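Local coordinates for protein telomerase reverse transcriptase (Takifugu rubripes, PDB 4LMO) that binds telomerase RNA as the RNA-binding domain of the reverse transcriptase that copies an RNA template to add repeats to chromosome ends, at residues 70-75 against 178-183; 90-95 against 235-240; 120-125 against 219-224. All coordinates share one frame; numbering follows the deposited sequence.

Overall arrangement
Contacts 2 and 3 form one neighbourhood, their centres about 7 Å apart, whereas contact 1 lies about 34 Å (centre to centre) from contact 2, on the opposite side of the chain's centre. Contact 3 is wholly buried and apolar: two phenylalanines, a valine and a cysteine. Contact 2 adds a buried arginine and one exposed glutamine at its margin. Both use the same antiparallel hairpin, contact 3 through strand 221-224 and contact 2 through strand 234-237, which probable backbone hydrogen bonds join. Contact 1 is also largely buried, though about 21 Å from the chain's centre; it pairs M72 and L75 with a tryptophan, joining the start of helix 73-85 to a short 3-10 turn, in and beside regions that probably meet the RNA template.

Contact 1: 70-75 against 178-183; sequences FNMVPL and CDWLKI
M72 lays its thioether against the benzo edge of W180. Its sulfur lies close to the ring plane, with SD 3.6 Å from W180 CE3, and sits 88° off the normal of the six-membered ring, 4.8 Å from its centroid. This is an edge-on Met-aromatic contact, in which the polarisable sulfur faces the slightly positive ring hydrogens. The methionine chain is extended beyond CG (chi2 175°, chi3 -169°), which carries its methyl past the ring to the backbone, where M72 CE is 3.5 Å from W180 O.

Apolar contact continues at L75, whose CD1 reaches W180 CB at 3.9 Å; L181 CD2 lies above one face of the indole, toward its rim, and F204 meets the ring edge-to-face. Cutting M72 back to an alanine would probably leave the indole edge without its sulfur partner and open a gap beside the W180 carbonyl. The two segments belong to the telomerase RNA-binding domain: F70 ends one region, and 178-183 lies inside another, that by similarity interact with the RNA template. A large amphipathic ring suits such a buried junction, because its single polar atom can be paired.

Among the polar links, W180 NE1 donates to L138 O. Farther out, K182 NZ forms a salt bridge to D179 OD1 at 3.0 Å, arriving from above the carboxylate plane, and also bonds to N176 O.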
loop_
_atom_site.group_PDB
_atom_site.type_symbol
_atom_site.label_atom_id
_atom_site.label_comp_id
_atom_site.label_asym_id
_atom_site.label_seq_id
_atom_site.Cartn_x
_atom_site.Cartn_y
_atom_site.Cartn_z
ATOM N N PHE A 70 7.985 -21.278 2.957
ATOM C CA PHE A 70 9.341 -21.230 2.410
ATOM C C PHE A 70 9.331 -21.179 0.883
ATOM O O PHE A 70 10.151 -20.495 0.275
ATOM C CB PHE A 70 10.185 -22.419 2.890
ATOM C CG PHE A 70 11.585 -22.428 2.334
ATOM C CD1 PHE A 70 11.950 -23.334 1.341
ATOM C CD2 PHE A 70 12.534 -21.512 2.786
ATOM C CE1 PHE A 70 13.236 -23.335 0.820
ATOM C CE2 PHE A 70 13.820 -21.507 2.268
ATOM C CZ PHE A 70 14.171 -22.421 1.285
ATOM N N ASN A 71 8.398 -21.902 0.271
ATOM C CA ASN A 71 8.277 -21.924 -1.184
ATOM C C ASN A 71 7.768 -20.612 -1.785
ATOM O O ASN A 71 7.888 -20.394 -2.991
ATOM C CB ASN A 71 7.410 -23.101 -1.631
ATOM C CG ASN A 71 8.083 -24.443 -1.397
ATOM O OD1 ASN A 71 7.435 -25.410 -1.005
ATOM N ND2 ASN A 71 9.393 -24.508 -1.638
ATOM N N MET A 72 7.221 -19.743 -0.936
ATOM C CA MET A 72 6.712 -18.438 -1.360
ATOM C C MET A 72 7.812 -17.377 -1.425
ATOM O O MET A 72 7.612 -16.310 -2.009
ATOM C CB MET A 72 5.606 -17.954 -0.415
ATOM C CG MET A 72 4.446 -18.916 -0.210
ATOM S SD MET A 72 3.311 -18.271 1.035
ATOM C CE MET A 72 2.265 -19.698 1.325
ATOM N N VAL A 73 8.961 -17.671 -0.819
ATOM C CA VAL A 73 10.088 -16.726 -0.753
ATOM C C VAL A 73 10.450 -16.085 -2.104
ATOM O O VAL A 73 10.544 -14.857 -2.182
ATOM C CB VAL A 73 11.340 -17.343 -0.068
ATOM C CG1 VAL A 73 12.553 -16.429 -0.207
ATOM C CG2 VAL A 73 11.068 -17.620 1.402
ATOM N N PRO A 74 10.635 -16.902 -3.168
ATOM C CA PRO A 74 11.006 -16.344 -4.474
ATOM C C PRO A 74 9.995 -15.335 -5.022
ATOM O O PRO A 74 10.394 -14.328 -5.613
ATOM C CB PRO A 74 11.065 -17.579 -5.381
ATOM C CG PRO A 74 11.379 -18.702 -4.454
ATOM C CD PRO A 74 10.611 -18.378 -3.207
ATOM N N LEU A 75 8.708 -15.608 -4.818
ATOM C CA LEU A 75 7.637 -14.734 -5.293
ATOM C C LEU A 75 7.596 -13.402 -4.564
ATOM O O LEU A 75 7.359 -12.357 -5.176
ATOM C CB LEU A 75 6.281 -15.425 -5.165
ATOM C CG LEU A 75 5.843 -16.296 -6.338
ATOM C CD1 LEU A 75 4.488 -16.928 -6.050
ATOM C CD2 LEU A 75 5.805 -15.473 -7.615
ATOM N N CYS A 178 -4.981 -20.014 -6.881
ATOM C CA CYS A 178 -3.677 -19.655 -6.343
ATOM C C CYS A 178 -2.883 -20.902 -5.969
ATOM O O CYS A 178 -3.098 -21.493 -4.903
ATOM C CB CYS A 178 -3.840 -18.743 -5.124
ATOM S SG CYS A 178 -4.993 -17.374 -5.361
ATOM N N ASP A 179 -1.968 -21.294 -6.855
ATOM C CA ASP A 179 -1.096 -22.450 -6.638
ATOM C C ASP A 179 -0.126 -22.223 -5.480
ATOM O O ASP A 179 0.253 -23.172 -4.785
ATOM C CB ASP A 179 -0.298 -22.772 -7.909
ATOM C CG ASP A 179 -1.093 -23.583 -8.928
ATOM O OD1 ASP A 179 -2.339 -23.635 -8.846
ATOM O OD2 ASP A 179 -0.456 -24.170 -9.827
ATOM N N TRP A 180 0.264 -20.964 -5.279
ATOM C CA TRP A 180 1.269 -20.594 -4.280
ATOM C C TRP A 180 0.837 -20.836 -2.854
ATOM O O TRP A 180 1.654 -20.757 -1.934
ATOM C CB TRP A 180 1.707 -19.146 -4.472
ATOM C CG TRP A 180 0.634 -18.122 -4.176
ATOM C CD1 TRP A 180 -0.328 -17.622 -5.046
ATOM C CD2 TRP A 180 0.391 -17.428 -2.903
ATOM N NE1 TRP A 180 -1.124 -16.699 -4.421
ATOM C CE2 TRP A 180 -0.750 -16.535 -3.137
ATOM C CE3 TRP A 180 0.977 -17.458 -1.641
ATOM C CZ2 TRP A 180 -1.260 -15.716 -2.138
ATOM C CZ3 TRP A 180 0.454 -16.626 -0.641
ATOM C CH2 TRP A 180 -0.637 -15.778 -0.887
ATOM N N LEU A 181 -0.448 -21.133 -2.666
ATOM C CA LEU A 181 -0.996 -21.454 -1.350
ATOM C C LEU A 181 -0.813 -22.929 -1.005
ATOM O O LEU A 181 -0.896 -23.316 0.164
ATOM C CB LEU A 181 -2.494 -21.128 -1.302
ATOM C CG LEU A 181 -2.997 -19.691 -1.461
ATOM C CD1 LEU A 181 -4.513 -19.685 -1.598
ATOM C CD2 LEU A 181 -2.567 -18.825 -0.288
ATOM N N LYS A 182 -0.561 -23.741 -2.029
ATOM C CA LYS A 182 -0.641 -25.197 -1.919
ATOM C C LYS A 182 0.693 -25.878 -1.630
ATOM O O LYS A 182 1.752 -25.390 -2.024
ATOM C CB LYS A 182 -1.231 -25.786 -3.206
ATOM C CG LYS A 182 -2.514 -25.128 -3.683
ATOM C CD LYS A 182 -2.882 -25.605 -5.078
ATOM C CE LYS A 182 -4.136 -24.909 -5.580
ATOM N NZ LYS A 182 -4.323 -25.075 -7.048
ATOM N N ILE A 183 0.620 -27.016 -0.944
ATOM C CA ILE A 183 1.762 -27.922 -0.791
ATOM C C ILE A 183 1.580 -29.205 -1.604
ATOM O O ILE A 183 2.488 -30.034 -1.680
ATOM C CB ILE A 183 2.044 -28.288 0.688
ATOM C CG1 ILE A 183 0.746 -28.418 1.501
ATOM C CG2 ILE A 183 2.980 -27.272 1.318
ATOM C CD1 ILE A 183 0.148 -29.811 1.511
#

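Contact 2: 90-95 against 235-240; sequences RLLQKT and FYRQEV
L92 CB rests over the centre of the R237 guanidinium, 3.5 Å above its plane, so a flat cation is laid on an aliphatic surface. The leucine branches continue the cover along the arginine chain, with L92 CD2 3.8 Å from R237 CD. At the edge of the guanidinium stands Q93 OE1, 3.5 Å from R237 NH1, but this is proximity and not a hydrogen bond; the oxygen's bond is with L98 N. L92 O likewise comes near R237 NH1 without the angle for a hydrogen bond. That nitrogen bonds instead to C96 O, which follows directly on the segment.

In the next shell, E239 offers a carboxylate to the buried charge. From R237 NH2 to E239 OE2 the N-H...O angle is 171°, but at 3.4 Å the hydrogen bond within this salt bridge is weak, as is the bond from R237 NE to E239 OE1. Bends at chi2 (-90°) and chi3 (-52°) fold the arginine so that it can serve both E239 and C96. Its apolar methylenes can pack on L92 while the guanidinium reaches these partners. T95 OG1 gives a 2.6 Å bond to L91 O, tying the residues after helix 88-93 back to its last turn.

R237 also takes the N-cap position of helix 238-251, at the end of strand 234-237. Around it stand L98 and C117, the latter joined to C96 by a disulfide, while F221 of strand 221-224 and F125 of helix 119-133 touch L92.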
loop_
_atom_site.group_PDB
_atom_site.type_symbol
_atom_site.label_atom_id
_atom_site.label_comp_id
_atom_site.label_asym_id
_atom_site.label_seq_id
_atom_site.Cartn_x
_atom_site.Cartn_y
_atom_site.Cartn_z
ATOM N N ARG A 90 6.812 8.796 -11.516
ATOM C CA ARG A 90 6.286 8.724 -12.883
ATOM C C ARG A 90 4.807 8.334 -12.905
ATOM O O ARG A 90 4.009 8.960 -13.604
ATOM C CB ARG A 90 7.085 7.736 -13.738
ATOM C CG ARG A 90 8.391 8.266 -14.304
ATOM C CD ARG A 90 8.679 7.609 -15.646
ATOM N NE ARG A 90 10.110 7.484 -15.921
ATOM C CZ ARG A 90 10.810 6.357 -15.791
ATOM N NH1 ARG A 90 10.221 5.237 -15.391
ATOM N NH2 ARG A 90 12.108 6.350 -16.069
ATOM N N LEU A 91 4.451 7.307 -12.135
ATOM C CA LEU A 91 3.070 6.822 -12.079
ATOM C C LEU A 91 2.102 7.831 -11.457
ATOM O O LEU A 91 0.947 7.910 -11.867
ATOM C CB LEU A 91 2.991 5.466 -11.366
ATOM C CG LEU A 91 3.616 4.274 -12.102
ATOM C CD1 LEU A 91 3.693 3.060 -11.189
ATOM C CD2 LEU A 91 2.859 3.933 -13.381
ATOM N N LEU A 92 2.574 8.599 -10.478
ATOM C CA LEU A 92 1.809 9.727 -9.949
ATOM C C LEU A 92 1.702 10.844 -10.992
ATOM O O LEU A 92 0.660 11.491 -11.113
ATOM C CB LEU A 92 2.445 10.266 -8.662
ATOM C CG LEU A 92 2.251 9.494 -7.350
ATOM C CD1 LEU A 92 3.295 9.907 -6.324
ATOM C CD2 LEU A 92 0.845 9.665 -6.789
ATOM N N GLN A 93 2.784 11.053 -11.742
ATOM C CA GLN A 93 2.841 12.097 -12.764
ATOM C C GLN A 93 2.020 11.770 -14.005
ATOM O O GLN A 93 1.661 12.666 -14.769
ATOM C CB GLN A 93 4.290 12.397 -13.159
ATOM C CG GLN A 93 4.998 13.368 -12.224
ATOM C CD GLN A 93 4.313 14.722 -12.146
ATOM O OE1 GLN A 93 3.848 15.131 -11.085
ATOM N NE2 GLN A 93 4.236 15.415 -13.275
ATOM N N LYS A 94 1.730 10.488 -14.208
ATOM C CA LYS A 94 0.917 10.068 -15.344
ATOM C C LYS A 94 -0.501 9.657 -14.924
ATOM O O LYS A 94 -1.255 9.094 -15.724
ATOM C CB LYS A 94 1.630 8.972 -16.152
ATOM C CG LYS A 94 1.613 7.584 -15.524
ATOM C CD LYS A 94 2.877 6.792 -15.840
ATOM C CE LYS A 94 2.987 6.395 -17.306
ATOM N NZ LYS A 94 4.029 5.348 -17.504
ATOM N N THR A 95 -0.860 9.953 -13.673
ATOM C CA THR A 95 -2.232 9.751 -13.187
ATOM C C THR A 95 -2.832 11.020 -12.581
ATOM O O THR A 95 -3.948 11.396 -12.927
ATOM C CB THR A 95 -2.366 8.569 -12.196
ATOM O OG1 THR A 95 -1.426 8.713 -11.125
ATOM C CG2 THR A 95 -2.135 7.232 -12.905
ATOM N N PHE A 235 -8.476 14.605 -1.814
ATOM C CA PHE A 235 -7.118 14.066 -1.764
ATOM C C PHE A 235 -6.142 15.000 -2.469
ATOM O O PHE A 235 -6.252 15.212 -3.675
ATOM C CB PHE A 235 -7.044 12.702 -2.454
ATOM C CG PHE A 235 -7.799 11.614 -1.754
ATOM C CD1 PHE A 235 -9.072 11.255 -2.177
ATOM C CD2 PHE A 235 -7.226 10.925 -0.688
ATOM C CE1 PHE A 235 -9.770 10.239 -1.543
ATOM C CE2 PHE A 235 -7.919 9.911 -0.049
ATOM C CZ PHE A 235 -9.192 9.567 -0.477
ATOM N N TYR A 236 -5.187 15.547 -1.725
ATOM C CA TYR A 236 -4.114 16.329 -2.329
ATOM C C TYR A 236 -2.833 15.509 -2.389
ATOM O O TYR A 236 -2.462 14.870 -1.405
ATOM C CB TYR A 236 -3.853 17.612 -1.532
ATOM C CG TYR A 236 -4.920 18.675 -1.664
ATOM C CD1 TYR A 236 -4.820 19.679 -2.625
ATOM C CD2 TYR A 236 -6.027 18.683 -0.813
ATOM C CE1 TYR A 236 -5.798 20.658 -2.741
ATOM C CE2 TYR A 236 -7.008 19.654 -0.923
ATOM C CZ TYR A 236 -6.890 20.638 -1.885
ATOM O OH TYR A 236 -7.868 21.599 -1.986
ATOM N N ARG A 237 -2.163 15.524 -3.538
ATOM C CA ARG A 237 -0.784 15.041 -3.622
ATOM C C ARG A 237 -0.014 15.742 -2.509
ATOM O O ARG A 237 -0.134 16.963 -2.349
ATOM C CB ARG A 237 -0.164 15.391 -4.974
ATOM C CG ARG A 237 -0.726 14.638 -6.174
ATOM C CD ARG A 237 0.030 13.348 -6.456
ATOM N NE ARG A 237 1.474 13.560 -6.557
ATOM C CZ ARG A 237 2.150 13.693 -7.695
ATOM N NH1 ARG A 237 1.530 13.633 -8.866
ATOM N NH2 ARG A 237 3.463 13.881 -7.657
ATOM N N GLN A 238 0.759 14.984 -1.735
ATOM C CA GLN A 238 1.399 15.537 -0.536
ATOM C C GLN A 238 2.289 16.751 -0.837
ATOM O O GLN A 238 2.471 17.613 0.022
ATOM C CB GLN A 238 2.149 14.454 0.262
ATOM C CG GLN A 238 3.670 14.556 0.262
ATOM C CD GLN A 238 4.326 13.688 -0.788
ATOM O OE1 GLN A 238 3.778 12.662 -1.194
ATOM N NE2 GLN A 238 5.515 14.087 -1.225
ATOM N N GLU A 239 2.816 16.815 -2.060
ATOM C CA GLU A 239 3.615 17.955 -2.519
ATOM C C GLU A 239 2.776 19.231 -2.584
ATOM O O GLU A 239 3.231 20.298 -2.166
ATOM C CB GLU A 239 4.239 17.682 -3.893
ATOM C CG GLU A 239 5.236 16.531 -3.935
ATOM C CD GLU A 239 4.596 15.197 -4.278
ATOM O OE1 GLU A 239 3.376 15.024 -4.043
ATOM O OE2 GLU A 239 5.320 14.312 -4.784
ATOM N N VAL A 240 1.556 19.109 -3.107
ATOM C CA VAL A 240 0.631 20.241 -3.192
ATOM C C VAL A 240 0.150 20.626 -1.793
ATOM O O VAL A 240 -0.049 21.809 -1.501
ATOM C CB VAL A 240 -0.586 19.950 -4.099
ATOM C CG1 VAL A 240 -1.257 21.250 -4.519
ATOM C CG2 VAL A 240 -0.175 19.162 -5.331
#

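Contact 3: 120-125 against 219-224; sequences HRVYLF and ACFYAT
F221 receives V122 CG2 over one face of its ring, the methyl standing 4.1 Å from the ring centroid and 17° off the normal, a CH-pi contact. The branched valine suits this spot: with CG1 anti to the backbone N (chi1 173°), its other methyl, CG2, is the one that meets the ring. One helical turn further on, F125 meets the same phenylalanine differently. F221 turns its edge toward the F125 face in an offset edge-to-face pair, the ring centroids 6.0 Å apart and the planes inclined at 68°. The closest atoms of the two rings are F125 CD2 and F221 CE2, at 3.9 Å.

C220 fills in beside the F125 ring, its SG 3.9 Å from F125 CZ. This sulfur approaches the ring obliquely, 4.9 Å from its centroid, so the polarisable thiol joins the aromatic cluster. A short side chain suits the spot, since its sulfur touches F125 CZ and F125 CE2 directly from the end of helix 191-220.

V122 and F125, three residues apart, fall on the same side of helix 119-133. L92 of helix 88-93 packs on C220 as well, while F235 of strand 234-237 touches V122. The cluster thus sits where helix 191-220 gives way to strand 221-224: a hydrophobic core of the mainly helical telomerase RNA-binding domain, packing one of its helices against an antiparallel beta hairpin, strands 221-224 and 234-237.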
loop_
_atom_site.group_PDB
_atom_site.type_symbol
_atom_site.label_atom_id
_atom_site.label_comp_id
_atom_site.label_asym_id
_atom_site.label_seq_id
_atom_site.Cartn_x
_atom_site.Cartn_y
_atom_site.Cartn_z
ATOM N N HIS A 120 -11.131 8.515 -8.117
ATOM C CA HIS A 120 -10.950 7.719 -9.331
ATOM C C HIS A 120 -9.550 7.818 -9.874
ATOM O O HIS A 120 -9.039 6.862 -10.463
ATOM C CB HIS A 120 -11.971 8.129 -10.393
ATOM C CG HIS A 120 -12.003 9.613 -10.673
ATOM N ND1 HIS A 120 -11.595 10.137 -11.841
ATOM C CD2 HIS A 120 -12.414 10.685 -9.883
ATOM C CE1 HIS A 120 -11.736 11.476 -11.804
ATOM N NE2 HIS A 120 -12.235 11.810 -10.606
ATOM N N ARG A 121 -8.924 8.977 -9.681
ATOM C CA ARG A 121 -7.519 9.200 -10.034
ATOM C C ARG A 121 -6.588 8.481 -9.065
ATOM O O ARG A 121 -5.582 7.902 -9.471
ATOM C CB ARG A 121 -7.200 10.697 -10.029
ATOM C CG ARG A 121 -7.843 11.465 -11.164
ATOM C CD ARG A 121 -7.028 11.282 -12.423
ATOM N NE ARG A 121 -7.869 11.191 -13.606
ATOM C CZ ARG A 121 -7.415 10.946 -14.830
ATOM N NH1 ARG A 121 -6.114 10.766 -15.044
ATOM N NH2 ARG A 121 -8.271 10.882 -15.842
ATOM N N VAL A 122 -6.932 8.533 -7.781
ATOM C CA VAL A 122 -6.193 7.818 -6.745
ATOM C C VAL A 122 -6.283 6.311 -6.996
ATOM O O VAL A 122 -5.328 5.572 -6.732
ATOM C CB VAL A 122 -6.690 8.191 -5.330
ATOM C CG1 VAL A 122 -6.038 7.317 -4.268
ATOM C CG2 VAL A 122 -6.414 9.662 -5.049
ATOM N N TYR A 123 -7.418 5.866 -7.531
ATOM C CA TYR A 123 -7.549 4.479 -7.971
ATOM C C TYR A 123 -6.581 4.132 -9.108
ATOM O O TYR A 123 -5.906 3.106 -9.049
ATOM C CB TYR A 123 -8.990 4.135 -8.369
ATOM C CG TYR A 123 -9.090 2.803 -9.074
ATOM C CD1 TYR A 123 -8.954 1.607 -8.367
ATOM C CD2 TYR A 123 -9.286 2.737 -10.453
ATOM C CE1 TYR A 123 -9.025 0.381 -9.011
ATOM C CE2 TYR A 123 -9.356 1.516 -11.108
ATOM C CZ TYR A 123 -9.225 0.342 -10.383
ATOM O OH TYR A 123 -9.297 -0.870 -11.029
ATOM N N LEU A 124 -6.526 4.972 -10.141
ATOM C CA LEU A 124 -5.678 4.697 -11.303
ATOM C C LEU A 124 -4.207 4.549 -10.909
ATOM O O LEU A 124 -3.535 3.613 -11.344
ATOM C CB LEU A 124 -5.854 5.770 -12.386
ATOM C CG LEU A 124 -7.216 5.855 -13.083
ATOM C CD1 LEU A 124 -7.317 7.138 -13.898
ATOM C CD2 LEU A 124 -7.487 4.633 -13.953
ATOM N N PHE A 125 -3.724 5.468 -10.074
ATOM C CA PHE A 125 -2.375 5.384 -9.513
ATOM C C PHE A 125 -2.156 4.082 -8.741
ATOM O O PHE A 125 -1.190 3.363 -8.989
ATOM C CB PHE A 125 -2.079 6.584 -8.608
ATOM C CG PHE A 125 -0.893 6.380 -7.702
ATOM C CD1 PHE A 125 0.399 6.321 -8.223
ATOM C CD2 PHE A 125 -1.068 6.235 -6.328
ATOM C CE1 PHE A 125 1.489 6.125 -7.389
ATOM C CE2 PHE A 125 0.019 6.043 -5.492
ATOM C CZ PHE A 125 1.300 5.992 -6.022
ATOM N N ALA A 219 1.014 7.713 2.172
ATOM C CA ALA A 219 2.309 8.316 1.870
ATOM C C ALA A 219 2.230 9.439 0.831
ATOM O O ALA A 219 2.745 10.538 1.058
ATOM C CB ALA A 219 3.300 7.246 1.433
ATOM N N CYS A 220 1.567 9.163 -0.293
ATOM C CA CYS A 220 1.591 10.048 -1.462
ATOM C C CYS A 220 0.563 11.174 -1.439
ATOM O O CYS A 220 0.680 12.137 -2.197
ATOM C CB CYS A 220 1.415 9.230 -2.743
ATOM S SG CYS A 220 2.647 7.930 -2.946
ATOM N N PHE A 221 -0.441 11.051 -0.578
ATOM C CA PHE A 221 -1.527 12.019 -0.536
ATOM C C PHE A 221 -1.799 12.509 0.878
ATOM O O PHE A 221 -1.354 11.901 1.855
ATOM C CB PHE A 221 -2.809 11.409 -1.118
ATOM C CG PHE A 221 -2.687 10.982 -2.554
ATOM C CD1 PHE A 221 -2.963 11.874 -3.585
ATOM C CD2 PHE A 221 -2.307 9.683 -2.878
ATOM C CE1 PHE A 221 -2.850 11.482 -4.912
ATOM C CE2 PHE A 221 -2.192 9.284 -4.201
ATOM C CZ PHE A 221 -2.467 10.184 -5.220
ATOM N N TYR A 222 -2.524 13.619 0.979
ATOM C CA TYR A 222 -3.128 14.020 2.238
ATOM C C TYR A 222 -4.590 14.363 1.999
ATOM O O TYR A 222 -4.910 15.260 1.216
ATOM C CB TYR A 222 -2.392 15.199 2.884
ATOM C CG TYR A 222 -2.919 15.539 4.264
ATOM C CD1 TYR A 222 -2.363 14.964 5.405
ATOM C CD2 TYR A 222 -3.993 16.416 4.426
ATOM C CE1 TYR A 222 -2.849 15.264 6.667
ATOM C CE2 TYR A 222 -4.485 16.721 5.686
ATOM C CZ TYR A 222 -3.910 16.145 6.801
ATOM O OH TYR A 222 -4.399 16.453 8.054
ATOM N N ALA A 223 -5.472 13.637 2.672
ATOM C CA ALA A 223 -6.901 13.881 2.569
ATOM C C ALA A 223 -7.371 14.832 3.662
ATOM O O ALA A 223 -6.945 14.726 4.813
ATOM C CB ALA A 223 -7.673 12.573 2.625
ATOM N N THR A 224 -8.242 15.761 3.282
ATOM C CA THR A 224 -8.844 16.716 4.211
ATOM C C THR A 224 -10.355 16.816 3.965
ATOM O O THR A 224 -10.830 16.527 2.864
ATOM C CB THR A 224 -8.161 18.103 4.134
ATOM O OG1 THR A 224 -8.647 18.942 5.186
ATOM C CG2 THR A 224 -8.409 18.779 2.784
#